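Protein-glutamine gamma-glutamyltransferase (PDB 6G49) displays transglutaminase activity in vitro, joining protein glutamine and lysine side chains, and is critical for the viability of Pseudomonas aeruginosa. Local coordinates at residues Leu76-Phe81 with Val263-Gln268; Gly241-Tyr246 with Ala286-Glu291. All coordinates share one frame; numbering follows the deposited sequence. Where two conformers were deposited one is given.

Interaction 1 of 2, residues Leu76-Phe81 with Val263-Gln268; sequences LTMERF and VVAGYQ
With chi1 at 71°, L76 holds CG between its backbone N and carbonyl carbon, which brings its side chain to A265 on one face of an antiparallel pair of strands in the central sheet; M78, on the same face, sets CG beside its own N (chi1 -64°) and then runs extended. L76 lays CD2 3.8 Å from A265 CB, and in one of the two M78 conformers the methyl CE approaches A265 CB at 4.0 Å. V263 lies beside M78 on this face, and W86 packs against both. On the other face T77 and V264 form the non-hydrogen-bonded pair; T77 OG1 is hydrogen-bonded to D139 OD2, and V264 packs against W289 of the next strand. The hydrogen-bonded pairs flank it: L76 and A265 exchange two backbone bonds, as do M78 and V263. A265 N to L76 O is short and straight at 2.9 Å, whereas V263 N to M78 O, at 3.2 Å, is more bent. E79 and R80, which follow, form a classic bulge opposite A87. The strand segment of the TgpA N-terminal family region is thus joined to the transglutaminase core. T77 CA adds a CA-H...O contact, 3.2 Å from V263 O.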
loop_
_atom_site.group_PDB
_atom_site.type_symbol
_atom_site.label_atom_id
_atom_site.label_comp_id
_atom_site.label_asym_id
_atom_site.label_seq_id
_atom_site.Cartn_x
_atom_site.Cartn_y
_atom_site.Cartn_z
ATOM N N LEU A 76 -3.693 0.133 -6.055
ATOM C CA LEU A 76 -2.959 -0.832 -6.891
ATOM C C LEU A 76 -1.801 -1.372 -6.062
ATOM O O LEU A 76 -1.492 -0.867 -5.008
ATOM C CB LEU A 76 -2.447 -0.192 -8.178
ATOM C CG LEU A 76 -1.299 0.796 -8.062
ATOM C CD1 LEU A 76 -0.552 0.849 -9.400
ATOM C CD2 LEU A 76 -1.785 2.187 -7.655
ATOM N N THR A 77 -1.133 -2.409 -6.587
ATOM C CA THR A 77 0.144 -2.874 -6.054
ATOM C C THR A 77 1.223 -2.624 -7.079
ATOM O O THR A 77 0.972 -2.580 -8.297
ATOM C CB THR A 77 0.216 -4.351 -5.624
ATOM O OG1 THR A 77 0.415 -5.198 -6.772
ATOM C CG2 THR A 77 -0.980 -4.779 -4.809
ATOM N N MET A 78 2.438 -2.452 -6.546
ATOM C CA MET A 78 3.641 -2.273 -7.344
ATOM C C MET A 78 4.612 -3.395 -6.967
ATOM O O MET A 78 5.102 -3.442 -5.848
ATOM C CB MET A 78 4.217 -0.888 -7.063
ATOM C CG MET A 78 3.241 0.217 -7.511
ATOM S SD MET A 78 3.964 1.858 -7.262
ATOM C CE MET A 78 2.510 2.835 -7.607
ATOM N N GLU A 79 4.841 -4.289 -7.931
ATOM C CA GLU A 79 5.604 -5.504 -7.724
ATOM C C GLU A 79 6.985 -5.467 -8.350
ATOM O O GLU A 79 7.736 -6.450 -8.151
ATOM C CB GLU A 79 4.803 -6.691 -8.267
ATOM C CG GLU A 79 3.591 -7.033 -7.420
ATOM C CD GLU A 79 2.603 -7.977 -8.085
ATOM O OE1 GLU A 79 2.153 -7.628 -9.162
ATOM O OE2 GLU A 79 2.317 -9.028 -7.472
ATOM N N ARG A 80 7.319 -4.468 -9.131
ATOM C CA ARG A 80 8.606 -4.404 -9.837
ATOM C C ARG A 80 9.429 -3.281 -9.211
ATOM O O ARG A 80 8.928 -2.191 -9.044
ATOM C CB ARG A 80 8.405 -4.038 -11.303
ATOM C CG ARG A 80 7.669 -5.147 -12.029
ATOM C CD ARG A 80 7.495 -4.767 -13.469
ATOM N NE ARG A 80 7.148 -5.939 -14.230
ATOM C CZ ARG A 80 6.598 -5.896 -15.440
ATOM N NH1 ARG A 80 6.303 -4.722 -15.976
ATOM N NH2 ARG A 80 6.343 -7.029 -16.081
ATOM N N PHE A 81 10.655 -3.588 -8.819
ATOM C CA PHE A 81 11.558 -2.564 -8.324
ATOM C C PHE A 81 12.810 -2.525 -9.177
ATOM O O PHE A 81 13.498 -3.549 -9.253
ATOM C CB PHE A 81 11.965 -2.838 -6.885
ATOM C CG PHE A 81 12.859 -1.771 -6.317
ATOM C CD1 PHE A 81 12.421 -0.454 -6.256
ATOM C CD2 PHE A 81 14.129 -2.092 -5.862
ATOM C CE1 PHE A 81 13.252 0.545 -5.771
ATOM C CE2 PHE A 81 14.950 -1.101 -5.360
ATOM C CZ PHE A 81 14.480 0.198 -5.249
ATOM N N VAL A 263 4.721 -3.490 -2.635
ATOM C CA VAL A 263 4.193 -2.191 -2.178
ATOM C C VAL A 263 2.739 -2.073 -2.597
ATOM O O VAL A 263 2.361 -2.351 -3.755
ATOM C CB VAL A 263 5.069 -1.054 -2.741
ATOM C CG1 VAL A 263 4.429 0.309 -2.507
ATOM C CG2 VAL A 263 6.484 -1.121 -2.180
ATOM N N VAL A 264 1.924 -1.615 -1.653
ATOM C CA VAL A 264 0.510 -1.311 -1.901
ATOM C C VAL A 264 0.401 0.220 -1.933
ATOM O O VAL A 264 0.864 0.871 -1.006
ATOM C CB VAL A 264 -0.403 -1.921 -0.831
ATOM C CG1 VAL A 264 -1.872 -1.746 -1.212
ATOM C CG2 VAL A 264 -0.132 -3.414 -0.654
ATOM N N ALA A 265 -0.234 0.754 -2.958
ATOM C CA ALA A 265 -0.429 2.179 -3.085
ATOM C C ALA A 265 -1.933 2.485 -3.074
ATOM O O ALA A 265 -2.747 1.739 -3.607
ATOM C CB ALA A 265 0.143 2.680 -4.371
ATOM N N GLY A 266 -2.265 3.613 -2.486
ATOM C CA GLY A 266 -3.663 4.064 -2.406
ATOM C C GLY A 266 -3.752 5.294 -1.548
ATOM O O GLY A 266 -2.969 6.207 -1.704
ATOM N N TYR A 267 -4.721 5.297 -0.634
ATOM C CA TYR A 267 -4.943 6.417 0.249
ATOM C C TYR A 267 -5.166 5.849 1.651
ATOM O O TYR A 267 -5.608 4.700 1.768
ATOM C CB TYR A 267 -6.181 7.216 -0.181
ATOM C CG TYR A 267 -6.056 7.835 -1.541
ATOM C CD1 TYR A 267 -6.299 7.104 -2.696
ATOM C CD2 TYR A 267 -5.551 9.121 -1.658
ATOM C CE1 TYR A 267 -6.103 7.660 -3.959
ATOM C CE2 TYR A 267 -5.338 9.681 -2.912
ATOM C CZ TYR A 267 -5.594 8.938 -4.048
ATOM O OH TYR A 267 -5.388 9.512 -5.266
ATOM N N GLN A 268 -4.898 6.659 2.676
ATOM C CA GLN A 268 -5.183 6.222 4.037
ATOM C C GLN A 268 -5.930 7.367 4.731
ATOM O O GLN A 268 -5.376 8.447 4.805
ATOM C CB GLN A 268 -3.926 5.800 4.788
ATOM C CG GLN A 268 -4.197 4.939 5.995
ATOM C CD GLN A 268 -4.874 5.607 7.165
ATOM O OE1 GLN A 268 -4.652 6.768 7.411
ATOM N NE2 GLN A 268 -5.637 4.819 7.919
#

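Interaction 2 of 2, residues Gly241-Tyr246 with Ala286-Glu291; sequences GFCAHY and AHAWVE
The putative active site of the transglutaminase core is built here, where the N-terminal turn of helix 243-256 meets strand 286-294 and places the presumed nucleophile C243 beside the presumed catalytic histidine H287. C243 points its CB at the strand, and chi1 of 51° tucks SG between its own backbone N and carbonyl carbon. SG then sits 3.4 Å from A288 N and 4.1 Å from A288 CB, over the strand backbone. The imidazole swings to the cysteine because H287 carries CG anti to its N (chi1 -163°), which leaves ND1 3.6 Å from C243 CB. C243 SG lies oblique to the imidazole, 4.7 Å from the H287 ring centroid. At the far side of the imidazole, NE2 is hydrogen-bonded to D303 OD2, which fixes the rotation of the ring and leaves ND1 turned to the cysteine. A288 packs its methyl against the helix, near A244 CA and A247. I46 of helix 45-50 touches both C243 and A286. A helix-start cysteine facing a strand-borne histidine, with an aspartate just after the next strand, is consistent with the Cys-His-Asp triad of the transglutaminase-like superfamily.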
loop_
_atom_site.group_PDB
_atom_site.type_symbol
_atom_site.label_atom_id
_atom_site.label_comp_id
_atom_site.label_asym_id
_atom_site.label_seq_id
_atom_site.Cartn_x
_atom_site.Cartn_y
_atom_site.Cartn_z
ATOM N N GLY A 241 12.074 10.386 5.355
ATOM C CA GLY A 241 11.307 10.155 4.123
ATOM C C GLY A 241 9.819 10.306 4.320
ATOM O O GLY A 241 9.312 10.589 5.424
ATOM N N PHE A 242 9.061 10.032 3.250
ATOM C CA PHE A 242 7.649 9.944 3.292
ATOM C C PHE A 242 7.254 8.473 3.048
ATOM O O PHE A 242 8.096 7.594 3.119
ATOM C CB PHE A 242 7.027 10.958 2.329
ATOM C CG PHE A 242 5.577 11.268 2.548
ATOM C CD1 PHE A 242 5.150 11.837 3.758
ATOM C CD2 PHE A 242 4.601 11.041 1.580
ATOM C CE1 PHE A 242 3.819 12.154 3.944
ATOM C CE2 PHE A 242 3.266 11.355 1.792
ATOM C CZ PHE A 242 2.872 11.881 3.006
ATOM N N CYS A 243 5.967 8.204 2.857
ATOM C CA CYS A 243 5.505 6.788 2.962
ATOM C C CYS A 243 6.201 5.904 1.927
ATOM O O CYS A 243 6.443 4.750 2.256
ATOM C CB CYS A 243 4.003 6.650 2.824
ATOM S SG CYS A 243 3.346 7.471 1.361
ATOM N N ALA A 244 6.516 6.404 0.738
ATOM C CA ALA A 244 7.141 5.519 -0.295
ATOM C C ALA A 244 8.565 5.098 0.107
ATOM O O ALA A 244 8.992 3.992 -0.203
ATOM C CB ALA A 244 7.216 6.177 -1.614
ATOM N N HIS A 245 9.311 5.962 0.811
ATOM C CA HIS A 245 10.603 5.572 1.368
ATOM C C HIS A 245 10.436 4.373 2.288
ATOM O O HIS A 245 11.199 3.362 2.212
ATOM C CB HIS A 245 11.292 6.722 2.153
ATOM C CG HIS A 245 11.644 7.888 1.322
ATOM N ND1 HIS A 245 10.721 8.817 0.919
ATOM C CD2 HIS A 245 12.840 8.259 0.827
ATOM C CE1 HIS A 245 11.342 9.731 0.194
ATOM N NE2 HIS A 245 12.646 9.429 0.139
ATOM N N TYR A 246 9.493 4.417 3.238
ATOM C CA TYR A 246 9.343 3.412 4.237
ATOM C C TYR A 246 8.814 2.110 3.610
ATOM O O TYR A 246 9.308 1.049 3.867
ATOM C CB TYR A 246 8.380 3.852 5.357
ATOM C CG TYR A 246 9.006 4.913 6.237
ATOM C CD1 TYR A 246 8.910 6.258 5.928
ATOM C CD2 TYR A 246 9.736 4.540 7.341
ATOM C CE1 TYR A 246 9.582 7.220 6.657
ATOM C CE2 TYR A 246 10.383 5.499 8.095
ATOM C CZ TYR A 246 10.300 6.825 7.774
ATOM O OH TYR A 246 10.968 7.737 8.573
ATOM N N ALA A 286 -2.841 10.390 0.082
ATOM C CA ALA A 286 -2.151 9.331 -0.708
ATOM C C ALA A 286 -1.126 8.657 0.200
ATOM O O ALA A 286 -0.439 9.294 1.027
ATOM C CB ALA A 286 -1.518 9.869 -1.939
ATOM N N HIS A 287 -1.061 7.328 0.093
ATOM C CA HIS A 287 -0.267 6.541 1.027
ATOM C C HIS A 287 0.227 5.276 0.327
ATOM O O HIS A 287 -0.346 4.827 -0.626
ATOM C CB HIS A 287 -1.116 6.229 2.253
ATOM C CG HIS A 287 -0.364 5.793 3.451
ATOM N ND1 HIS A 287 0.637 6.584 3.953
ATOM C CD2 HIS A 287 -0.464 4.694 4.222
ATOM C CE1 HIS A 287 1.129 5.969 5.040
ATOM N NE2 HIS A 287 0.490 4.787 5.222
ATOM N N ALA A 288 1.300 4.742 0.883
ATOM C CA ALA A 288 1.927 3.507 0.429
ATOM C C ALA A 288 2.299 2.672 1.631
ATOM O O ALA A 288 2.784 3.202 2.651
ATOM C CB ALA A 288 3.137 3.794 -0.411
ATOM N N TRP A 289 2.030 1.363 1.553
ATOM C CA TRP A 289 2.307 0.440 2.586
ATOM C C TRP A 289 2.805 -0.884 1.958
ATOM O O TRP A 289 3.176 -0.899 0.769
ATOM C CB TRP A 289 1.141 0.282 3.558
ATOM C CG TRP A 289 -0.149 -0.196 2.956
ATOM C CD1 TRP A 289 -0.687 -1.448 3.033
ATOM C CD2 TRP A 289 -1.151 0.622 2.312
ATOM N NE1 TRP A 289 -1.903 -1.497 2.401
ATOM C CE2 TRP A 289 -2.224 -0.243 1.967
ATOM C CE3 TRP A 289 -1.234 1.965 1.917
ATOM C CZ2 TRP A 289 -3.380 0.209 1.317
ATOM C CZ3 TRP A 289 -2.386 2.399 1.300
ATOM C CH2 TRP A 289 -3.424 1.524 0.978
ATOM N N VAL A 290 2.818 -1.935 2.761
ATOM C CA VAL A 290 3.450 -3.221 2.353
ATOM C C VAL A 290 2.451 -4.352 2.595
ATOM O O VAL A 290 1.663 -4.350 3.528
ATOM C CB VAL A 290 4.765 -3.448 3.115
ATOM C CG1 VAL A 290 5.388 -4.821 2.800
ATOM C CG2 VAL A 290 5.741 -2.335 2.809
ATOM N N GLU A 291 2.562 -5.394 1.773
ATOM C CA GLU A 291 2.024 -6.726 2.155
ATOM C C GLU A 291 3.076 -7.772 1.822
ATOM O O GLU A 291 3.849 -7.648 0.833
ATOM C CB GLU A 291 0.651 -7.014 1.547
ATOM C CG GLU A 291 0.616 -7.040 0.046
ATOM C CD GLU A 291 -0.788 -7.151 -0.533
ATOM O OE1 GLU A 291 -0.921 -7.224 -1.758
ATOM O OE2 GLU A 291 -1.747 -7.132 0.251
#

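Overall arrangement
Strand 261-265 links the two contacts: it pairs with strand 72-81 in interaction 1 and, along its other edge, with strand 286-294, which carries H287 in interaction 2. Backbone bonds from V264 N to W289 O (2.8 Å) and from H287 N to G266 O (2.9 Å) join them, and Q268 CB packs 3.7 Å from H287 CD2. The A265 side chain lies about 8 Å from those of both C243 and H287 and touches neither; segment 263-268 reaches H287 through G266 and Q268. Helix 243-256, which begins with the presumed nucleophile C243, leads on into strand 261-265, and the segments of the two contacts alternate along the chain.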